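Local structure of phosphotriesterase family protein (Listeria monocytogenes serotype 4b str. H7858, 3PNZ) at residues Tyr224-Ala229 against Glu261-Gln266. The protein is a lactonase of the amidohydrolase fold that carries two zinc ions and probably hydrolyses phosphorylated sugar lactones. Sequence-based numbering, arbitrary orientation.
Sequences YHKQVA and EGFEDQ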
loop_
_atom_site.group_PDB
_atom_site.type_symbol
_atom_site.label_atom_id
_atom_site.label_comp_id
_atom_site.label_asym_id
_atom_site.label_seq_id
_atom_site.Cartn_x
_atom_site.Cartn_y
_atom_site.Cartn_z
ATOM N N TYR A 224 -19.873 -0.671 8.964
ATOM C CA TYR A 224 -18.464 -0.959 9.228
ATOM C C TYR A 224 -17.560 0.160 8.715
ATOM O O TYR A 224 -16.676 0.626 9.434
ATOM C CB TYR A 224 -18.111 -2.289 8.557
ATOM C CG TYR A 224 -16.656 -2.717 8.584
ATOM C CD1 TYR A 224 -16.002 -2.977 9.786
ATOM C CD2 TYR A 224 -15.962 -2.938 7.396
ATOM C CE1 TYR A 224 -14.670 -3.420 9.803
ATOM C CE2 TYR A 224 -14.645 -3.381 7.402
ATOM C CZ TYR A 224 -14.011 -3.622 8.601
ATOM O OH TYR A 224 -12.709 -4.085 8.574
ATOM N N HIS A 225 -17.776 0.603 7.481
ATOM C CA HIS A 225 -16.952 1.686 6.939
ATOM C C HIS A 225 -17.029 2.947 7.806
ATOM O O HIS A 225 -16.011 3.588 8.066
ATOM C CB HIS A 225 -17.356 2.004 5.504
ATOM C CG HIS A 225 -16.762 1.072 4.499
ATOM N ND1 HIS A 225 -17.040 1.156 3.155
ATOM C CD2 HIS A 225 -15.897 0.041 4.643
ATOM C CE1 HIS A 225 -16.363 0.224 2.509
ATOM N NE2 HIS A 225 -15.662 -0.468 3.390
ATOM N N LYS A 226 -18.233 3.279 8.266
ATOM C CA LYS A 226 -18.415 4.448 9.131
ATOM C C LYS A 226 -17.740 4.265 10.495
ATOM O O LYS A 226 -17.164 5.214 11.044
ATOM C CB LYS A 226 -19.903 4.768 9.300
ATOM C CG LYS A 226 -20.176 5.951 10.233
ATOM C CD LYS A 226 -21.573 6.528 9.996
ATOM C CE LYS A 226 -21.785 7.792 10.826
ATOM N NZ LYS A 226 -23.157 8.345 10.642
ATOM N N GLN A 227 -17.803 3.052 11.048
ATOM C CA GLN A 227 -17.077 2.755 12.284
ATOM C C GLN A 227 -15.586 3.020 12.109
ATOM O O GLN A 227 -14.938 3.613 12.971
ATOM C CB GLN A 227 -17.260 1.296 12.700
ATOM C CG GLN A 227 -18.598 0.924 13.315
ATOM C CD GLN A 227 -18.646 -0.571 13.606
ATOM O OE1 GLN A 227 -18.556 -1.390 12.688
ATOM N NE2 GLN A 227 -18.769 -0.931 14.878
ATOM N N VAL A 228 -15.033 2.550 10.998
ATOM C CA VAL A 228 -13.612 2.755 10.734
ATOM C C VAL A 228 -13.323 4.237 10.519
ATOM O O VAL A 228 -12.385 4.789 11.097
ATOM C CB VAL A 228 -13.138 1.937 9.524
ATOM C CG1 VAL A 228 -11.702 2.280 9.166
ATOM C CG2 VAL A 228 -13.248 0.452 9.837
ATOM N N ALA A 229 -14.134 4.875 9.689
ATOM C CA ALA A 229 -13.898 6.279 9.334
ATOM C C ALA A 229 -13.941 7.207 10.547
ATOM O O ALA A 229 -13.217 8.202 10.605
ATOM C CB ALA A 229 -14.905 6.731 8.293
ATOM N N GLU A 261 -21.317 11.066 4.372
ATOM C CA GLU A 261 -21.268 11.082 5.826
ATOM C C GLU A 261 -20.161 11.991 6.369
ATOM O O GLU A 261 -19.952 12.061 7.582
ATOM C CB GLU A 261 -21.126 9.657 6.375
ATOM C CG GLU A 261 -22.369 8.802 6.137
ATOM C CD GLU A 261 -23.530 9.205 7.036
ATOM O OE1 GLU A 261 -23.304 9.437 8.241
ATOM O OE2 GLU A 261 -24.672 9.292 6.544
ATOM N N GLY A 262 -19.462 12.675 5.466
ATOM C CA GLY A 262 -18.484 13.685 5.847
ATOM C C GLY A 262 -17.035 13.226 5.897
ATOM O O GLY A 262 -16.186 13.903 6.478
ATOM N N PHE A 263 -16.743 12.079 5.292
ATOM C CA PHE A 263 -15.411 11.497 5.391
ATOM C C PHE A 263 -14.592 11.586 4.106
ATOM O O PHE A 263 -13.645 10.824 3.918
ATOM C CB PHE A 263 -15.521 10.030 5.846
ATOM C CG PHE A 263 -16.192 9.864 7.178
ATOM C CD1 PHE A 263 -15.551 10.257 8.344
ATOM C CD2 PHE A 263 -17.464 9.313 7.272
ATOM C CE1 PHE A 263 -16.167 10.108 9.588
ATOM C CE2 PHE A 263 -18.079 9.159 8.509
ATOM C CZ PHE A 263 -17.434 9.554 9.665
ATOM N N GLU A 264 -14.924 12.526 3.225
ATOM C CA GLU A 264 -14.242 12.586 1.935
ATOM C C GLU A 264 -12.727 12.772 2.054
ATOM O O GLU A 264 -11.981 12.369 1.164
ATOM C CB GLU A 264 -14.844 13.672 1.041
ATOM C CG GLU A 264 -14.562 15.096 1.505
ATOM C CD GLU A 264 -15.487 16.092 0.834
ATOM O OE1 GLU A 264 -16.715 15.852 0.835
ATOM O OE2 GLU A 264 -14.992 17.105 0.296
ATOM N N ASP A 265 -12.270 13.381 3.144
ATOM C CA ASP A 265 -10.851 13.682 3.302
ATOM C C ASP A 265 -10.034 12.450 3.700
ATOM O O ASP A 265 -8.810 12.519 3.845
ATOM C CB ASP A 265 -10.660 14.766 4.363
ATOM C CG ASP A 265 -11.198 16.119 3.933
ATOM O OD1 ASP A 265 -11.362 16.349 2.719
ATOM O OD2 ASP A 265 -11.443 16.960 4.827
ATOM N N GLN A 266 -10.711 11.319 3.899
ATOM C CA GLN A 266 -10.027 10.113 4.360
ATOM C C GLN A 266 -9.923 9.030 3.292
ATOM O O GLN A 266 -9.333 7.973 3.536
ATOM C CB GLN A 266 -10.709 9.555 5.613
ATOM C CG GLN A 266 -10.437 10.398 6.852
ATOM C CD GLN A 266 -11.440 10.153 7.964
ATOM O OE1 GLN A 266 -12.187 11.056 8.345
ATOM N NE2 GLN A 266 -11.461 8.932 8.494
HETATM O O HOH W 1 -12.889 11.484 10.996
#
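Ala229, in the last turn of helix 222-229, sets its methyl group squarely over one face of the Phe263 ring. CB stands 3.5 Å from the ring centroid of Phe263 and only 11° off the normal, a CH-pi contact in which the methyl presses on the middle of the ring instead of its rim. With CG of Phe263 opposite the carbonyl carbon (chi1 -59°), the ring reaches across to the helix, and Leu258 of helix 248-260 packs against both partners. On the polar side of this contact the Gln266 amide grips the helix end. Its NE2 donates to Ala229 O at 2.8 Å along a nearly straight line (176°), coming in the carbonyl plane on a lone pair, while the acceptor lies in the plane of the amide itself. NE2 also bonds to Ala233 O, and this pair of acceptors should fix which way round the amide sits. Its other end, OE1, lies in plane at the edge of the Phe263 ring and accepts from a water that is only weakly bonded to Ala229 O. One helical turn earlier, Lys226 extends its aliphatic chain past the ring, with CG placed obliquely 4.2 Å from Phe263 CE2, and ends in a salt bridge. There NZ meets Glu261 OE1 at 2.6 Å, arriving from above the carboxylate plane; a bend at chi2 helps bring the glutamate to the lysine, and the two side chains cross at about a right angle. Glu261 precedes Gly262, which, with positive phi and two bonds back into the last turn, makes the Schellman motif ending helix 248-260. The contact thus ties one outer helix to the loop leading from the next into strand 267-269, a helix-to-strand connection of the amidohydrolase TIM barrel.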